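Local atomic coordinates of ADP-ribose pyrophosphatase (Streptococcus suis, PDB entry 3O8S), a protein that probably hydrolyses the pyrophosphate bond of ADP-ribose or a related nucleoside diphosphate derivative, as a member of the Nudix hydrolase family. Residues K82-Q87 against S168-L173; L92-G97 against G182-E187. All coordinates share one frame; numbering follows the deposited sequence.

Interaction 1: K82-Q87 against S168-L173; sequences KILLVQ and SGFFSL. With EDO (1,2-ethanediol), chain C.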
# COMPACT_ATOMS: atom_id res chain seq x y z
N LYS A 82 -14.17 17.05 -9.84
CA LYS A 82 -13.86 17.94 -8.71
C LYS A 82 -13.57 17.05 -7.50
O LYS A 82 -14.28 16.06 -7.30
CB LYS A 82 -15.00 18.92 -8.42
CG LYS A 82 -15.18 20.01 -9.46
CD LYS A 82 -16.34 20.92 -9.06
CE LYS A 82 -16.56 22.06 -10.02
NZ LYS A 82 -17.39 23.13 -9.41
N ILE A 83 -12.53 17.38 -6.69
CA ILE A 83 -12.16 16.50 -5.57
C ILE A 83 -12.82 16.93 -4.23
O ILE A 83 -12.94 18.13 -3.97
CB ILE A 83 -10.61 16.40 -5.44
CG1 ILE A 83 -10.21 15.14 -4.62
CG2 ILE A 83 -9.97 17.75 -4.89
CD1 ILE A 83 -8.78 14.64 -4.88
N LEU A 84 -13.20 15.96 -3.38
CA LEU A 84 -13.75 16.31 -2.06
C LEU A 84 -12.61 16.64 -1.05
O LEU A 84 -11.71 15.82 -0.81
CB LEU A 84 -14.69 15.25 -1.47
CG LEU A 84 -15.20 15.67 -0.07
CD1 LEU A 84 -16.57 16.33 -0.10
CD2 LEU A 84 -15.01 14.60 0.94
N LEU A 85 -12.71 17.82 -0.43
CA LEU A 85 -11.76 18.27 0.59
C LEU A 85 -12.52 18.66 1.84
O LEU A 85 -13.65 19.12 1.75
CB LEU A 85 -10.88 19.45 0.11
CG LEU A 85 -10.00 19.18 -1.12
CD1 LEU A 85 -9.49 20.45 -1.72
CD2 LEU A 85 -8.86 18.21 -0.83
N VAL A 86 -11.90 18.42 3.01
CA VAL A 86 -12.46 18.75 4.31
C VAL A 86 -11.58 19.82 4.95
O VAL A 86 -10.34 19.78 4.80
CB VAL A 86 -12.70 17.53 5.24
CG1 VAL A 86 -13.88 16.69 4.73
CG2 VAL A 86 -11.45 16.67 5.41
N GLN A 87 -12.20 20.78 5.63
CA GLN A 87 -11.50 21.88 6.28
C GLN A 87 -11.37 21.64 7.77
O GLN A 87 -12.35 21.25 8.42
CB GLN A 87 -12.23 23.20 6.02
CG GLN A 87 -11.41 24.44 6.36
CD GLN A 87 -12.22 25.70 6.25
OE1 GLN A 87 -13.42 25.73 6.54
NE2 GLN A 87 -11.58 26.78 5.83
N SER A 168 -16.70 21.04 4.22
CA SER A 168 -16.33 20.17 3.12
C SER A 168 -16.87 20.74 1.81
O SER A 168 -17.78 21.55 1.82
CB SER A 168 -16.85 18.75 3.34
OG SER A 168 -18.27 18.77 3.22
N GLY A 169 -16.28 20.33 0.70
CA GLY A 169 -16.71 20.82 -0.60
C GLY A 169 -16.01 20.12 -1.74
O GLY A 169 -14.99 19.46 -1.53
N PHE A 170 -16.57 20.24 -2.95
CA PHE A 170 -15.95 19.70 -4.15
C PHE A 170 -15.22 20.84 -4.82
O PHE A 170 -15.80 21.91 -5.06
CB PHE A 170 -16.96 19.02 -5.07
CG PHE A 170 -17.38 17.68 -4.54
CD1 PHE A 170 -16.61 16.54 -4.79
CD2 PHE A 170 -18.56 17.54 -3.80
CE1 PHE A 170 -17.00 15.30 -4.30
CE2 PHE A 170 -18.95 16.29 -3.32
CZ PHE A 170 -18.18 15.17 -3.58
N PHE A 171 -13.92 20.64 -5.05
CA PHE A 171 -13.08 21.68 -5.60
C PHE A 171 -12.43 21.24 -6.89
O PHE A 171 -11.95 20.12 -6.98
CB PHE A 171 -12.00 22.10 -4.58
CG PHE A 171 -12.55 22.72 -3.33
CD1 PHE A 171 -12.87 21.93 -2.23
CD2 PHE A 171 -12.72 24.09 -3.22
CE1 PHE A 171 -13.38 22.50 -1.06
CE2 PHE A 171 -13.22 24.67 -2.05
CZ PHE A 171 -13.54 23.87 -0.97
N SER A 172 -12.39 22.15 -7.86
CA SER A 172 -11.73 21.97 -9.14
C SER A 172 -10.21 22.02 -8.90
O SER A 172 -9.75 22.82 -8.08
CB SER A 172 -12.19 23.06 -10.11
OG SER A 172 -11.44 23.09 -11.32
N LEU A 173 -9.44 21.19 -9.61
CA LEU A 173 -7.98 21.16 -9.44
C LEU A 173 -7.29 22.43 -9.97
O LEU A 173 -6.11 22.66 -9.69
CB LEU A 173 -7.35 19.92 -10.08
CG LEU A 173 -7.64 18.53 -9.48
CD1 LEU A 173 -6.45 17.68 -9.61
CD2 LEU A 173 -7.99 18.58 -8.00
C1 EDO C . -20.47 16.74 1.88
O1 EDO C . -19.14 16.38 2.35
C2 EDO C . -20.64 16.79 0.37
O2 EDO C . -20.05 17.99 -0.15
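Phe170 and Phe171, consecutive on one strand, send their rings to opposite faces of the sheet, and each ring lies against a leucine of the facing strand. On the face carrying Leu84, Val86 and Ser168, Leu84 CD1 sits over the Phe170 ring, 4.1 Å from its centroid and 18° off the ring normal, a CH-pi contact displaced toward the rim. Leu84 CB adds to it, 3.7 Å from Phe170 CE1, while the carbonyl O of Lys82 meets the edge of the same ring. On the face carrying Ile83 and Leu85, Leu85 CD1 approaches Phe171 CD1 obliquely at 3.7 Å. With CG anti to its carbonyl carbon (chi1 -64°), Phe171 extends along the sheet over Gly169, which has no side chain to obstruct the ring; Trp93 meets this ring edge-to-face.

The backbones of 82-87 and 168-171 run antiparallel at 158°. Ile83 and Phe171 form one hydrogen-bonded pair, with Ile83 N to Phe171 O at 2.8 Å and Phe171 N to Ile83 O at 2.9 Å. Leu85 and Gly169 form the second, in which Leu85 N reaches Gly169 O at 3.0 Å and Gly169 N donates in return to Leu85 O.

Beyond the strand end, Leu173 CD2 packs 3.8 Å from Ile83 CG2, and the leucine side chain also touches Ala190 and Leu193 of helix 186-197. At the other end, Ser168 OG donates to O1 of an ethanediol, probably from the crystallisation liquor, at 2.7 Å. Because 82-87 also pairs antiparallel with 70-79 and 93-99, this ladder joins strand 167-171 to the mixed sheet, with the face carrying Ile83 and Leu85 against Leu189 of helix 186-197, consistent with the alpha-beta-alpha sandwich of the Nudix fold.

Interaction 2: L92-G97 against G182-E187; sequences LWSLPG and GKNTAE. With EDO (1,2-ethanediol), chain F.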
# COMPACT_ATOMS: atom_id res chain seq x y z
N LEU A 92 -7.14 25.10 6.88
CA LEU A 92 -6.52 24.38 5.76
C LEU A 92 -7.39 23.20 5.34
O LEU A 92 -8.17 22.67 6.14
CB LEU A 92 -5.09 23.91 6.08
CG LEU A 92 -4.06 25.02 6.40
CD1 LEU A 92 -2.77 24.40 6.86
CD2 LEU A 92 -3.80 25.94 5.20
N TRP A 93 -7.26 22.81 4.06
CA TRP A 93 -8.06 21.77 3.44
C TRP A 93 -7.27 20.53 3.12
O TRP A 93 -6.09 20.59 2.72
CB TRP A 93 -8.74 22.32 2.18
CG TRP A 93 -9.69 23.45 2.47
CD1 TRP A 93 -9.36 24.74 2.78
CD2 TRP A 93 -11.12 23.38 2.51
NE1 TRP A 93 -10.50 25.48 2.97
CE2 TRP A 93 -11.59 24.68 2.79
CE3 TRP A 93 -12.05 22.35 2.28
CZ2 TRP A 93 -12.96 24.97 2.91
CZ3 TRP A 93 -13.40 22.64 2.39
CH2 TRP A 93 -13.85 23.93 2.70
N SER A 94 -7.91 19.39 3.31
CA SER A 94 -7.24 18.13 3.04
C SER A 94 -8.25 17.05 2.65
O SER A 94 -9.45 17.19 2.84
CB SER A 94 -6.42 17.69 4.26
OG SER A 94 -7.21 17.47 5.42
N LEU A 95 -7.74 15.98 2.07
CA LEU A 95 -8.53 14.81 1.76
C LEU A 95 -8.95 14.17 3.07
O LEU A 95 -8.13 14.15 4.01
CB LEU A 95 -7.70 13.78 0.96
CG LEU A 95 -7.20 14.16 -0.42
CD1 LEU A 95 -6.30 13.06 -0.96
CD2 LEU A 95 -8.35 14.41 -1.35
N PRO A 96 -10.17 13.60 3.17
CA PRO A 96 -10.53 12.89 4.41
C PRO A 96 -9.52 11.78 4.66
O PRO A 96 -8.99 11.19 3.71
CB PRO A 96 -11.94 12.35 4.12
CG PRO A 96 -12.47 13.25 3.07
CD PRO A 96 -11.28 13.56 2.19
N GLY A 97 -9.18 11.56 5.91
CA GLY A 97 -8.22 10.53 6.24
C GLY A 97 -7.61 10.68 7.61
O GLY A 97 -8.22 11.23 8.53
N GLY A 182 1.43 19.05 4.22
CA GLY A 182 1.96 17.89 4.93
C GLY A 182 1.06 16.67 4.77
O GLY A 182 1.53 15.53 4.83
N LYS A 183 -0.24 16.90 4.54
CA LYS A 183 -1.26 15.87 4.35
C LYS A 183 -1.44 15.53 2.88
O LYS A 183 -1.52 14.35 2.54
CB LYS A 183 -2.60 16.30 4.97
CG LYS A 183 -2.58 16.18 6.48
CD LYS A 183 -3.86 16.61 7.11
CE LYS A 183 -3.76 16.37 8.59
NZ LYS A 183 -4.94 16.86 9.31
N ASN A 184 -1.48 16.55 2.00
CA ASN A 184 -1.64 16.33 0.56
C ASN A 184 -1.17 17.53 -0.25
O ASN A 184 -1.62 18.64 -0.01
CB ASN A 184 -3.12 15.98 0.20
CG ASN A 184 -4.15 16.74 1.03
OD1 ASN A 184 -4.90 16.14 1.80
ND2 ASN A 184 -4.17 18.06 0.96
N THR A 185 -0.29 17.30 -1.23
CA THR A 185 0.18 18.33 -2.16
C THR A 185 -0.80 18.41 -3.34
O THR A 185 -1.60 17.48 -3.55
CB THR A 185 1.60 17.99 -2.67
OG1 THR A 185 1.54 16.73 -3.33
CG2 THR A 185 2.66 17.95 -1.55
N ALA A 186 -0.72 19.49 -4.15
CA ALA A 186 -1.54 19.67 -5.36
C ALA A 186 -1.23 18.54 -6.37
O ALA A 186 -2.13 17.99 -7.01
CB ALA A 186 -1.26 21.05 -5.97
N GLU A 187 0.05 18.12 -6.41
CA GLU A 187 0.60 17.06 -7.24
C GLU A 187 -0.08 15.72 -6.91
O GLU A 187 -0.52 15.01 -7.83
CB GLU A 187 2.13 16.95 -7.05
CG GLU A 187 2.94 18.14 -7.56
CD GLU A 187 2.95 19.44 -6.77
OE1 GLU A 187 2.98 19.40 -5.52
OE2 GLU A 187 2.99 20.52 -7.42
C1 EDO F . -9.06 15.87 8.92
O1 EDO F . -8.63 15.11 10.05
C2 EDO F . -8.48 15.26 7.65
O2 EDO F . -7.19 15.81 7.39
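Trp93 meets Asn184 through its backbone: its carbonyl O lies 3.6 Å from Asn184 ND2, a contact too long to count as a hydrogen bond. The bond from CA to CB of Trp93 points away from 182-187, and its side chain packs on Leu85, Gln87 and Pro177. Ser94, the next residue, turns its CB toward 182-187, to 3.3 Å from Asn184 OD1. Its OG lies between the backbone N and the carbonyl carbon (chi1 62°), which brings it to O2 of an ethanediol at 2.6 Å, either oxygen being a possible donor. Lys183 reaches the same O2 from the other segment. Its chain is extended beyond CG, so that CD passes alongside Ser94 OG at 3.8 Å and NZ donates to the diol at 3.1 Å. The amine is also paired with Glu88 in a salt bridge and lies in a cation-pi contact with Tyr180.

At Leu95 comes the direct hydrogen bond between the segments. Leu95 N donates to Asn184 OD1 over 2.9 Å, with a nearly straight N-H...O angle of 167°. The donor nevertheless stands above the amide plane, 37° out of it, so the bond does not follow a lone-pair direction. Leu95 CG is 3.8 Å from Asn184 OD1, and the leucine continues onto Ile83 and Leu189.

Asn184 immediately precedes Thr185, the N-cap of helix 186-197. Its amide oxygen therefore satisfies a buried backbone N-H of the 93-99 strand and ties it to the approach to that helix. The ethanediol probably comes from the crystallisation liquor; its bonds to Ser94, Lys183 and Arg74 imply that polar groups from both segments converge on one point, without identifying a natural ligand.

Overall arrangement
Interactions 1 and 2 reach adjacent strands of one sheet, 82-87 and 93-99, with centres about 10 Å apart. They meet where Val86 N lies 2.7 Å from Ser94 O, a probable backbone hydrogen bond, and where Ile83 CD1 packs 3.6 Å from Leu95 CD2. Interaction 1 is partly buried and buries 573 Å² through a regular antiparallel ladder with apolar packing on both faces. Interaction 2 is a buried contact but covers just 175 Å², with one direct hydrogen bond to an asparagine side chain. Chain order links them too: strand 167-171 precedes helix 186-197, whose Leu189 touches Ile83 and Leu85 of the first contact and Leu95 and Asn184 of the second.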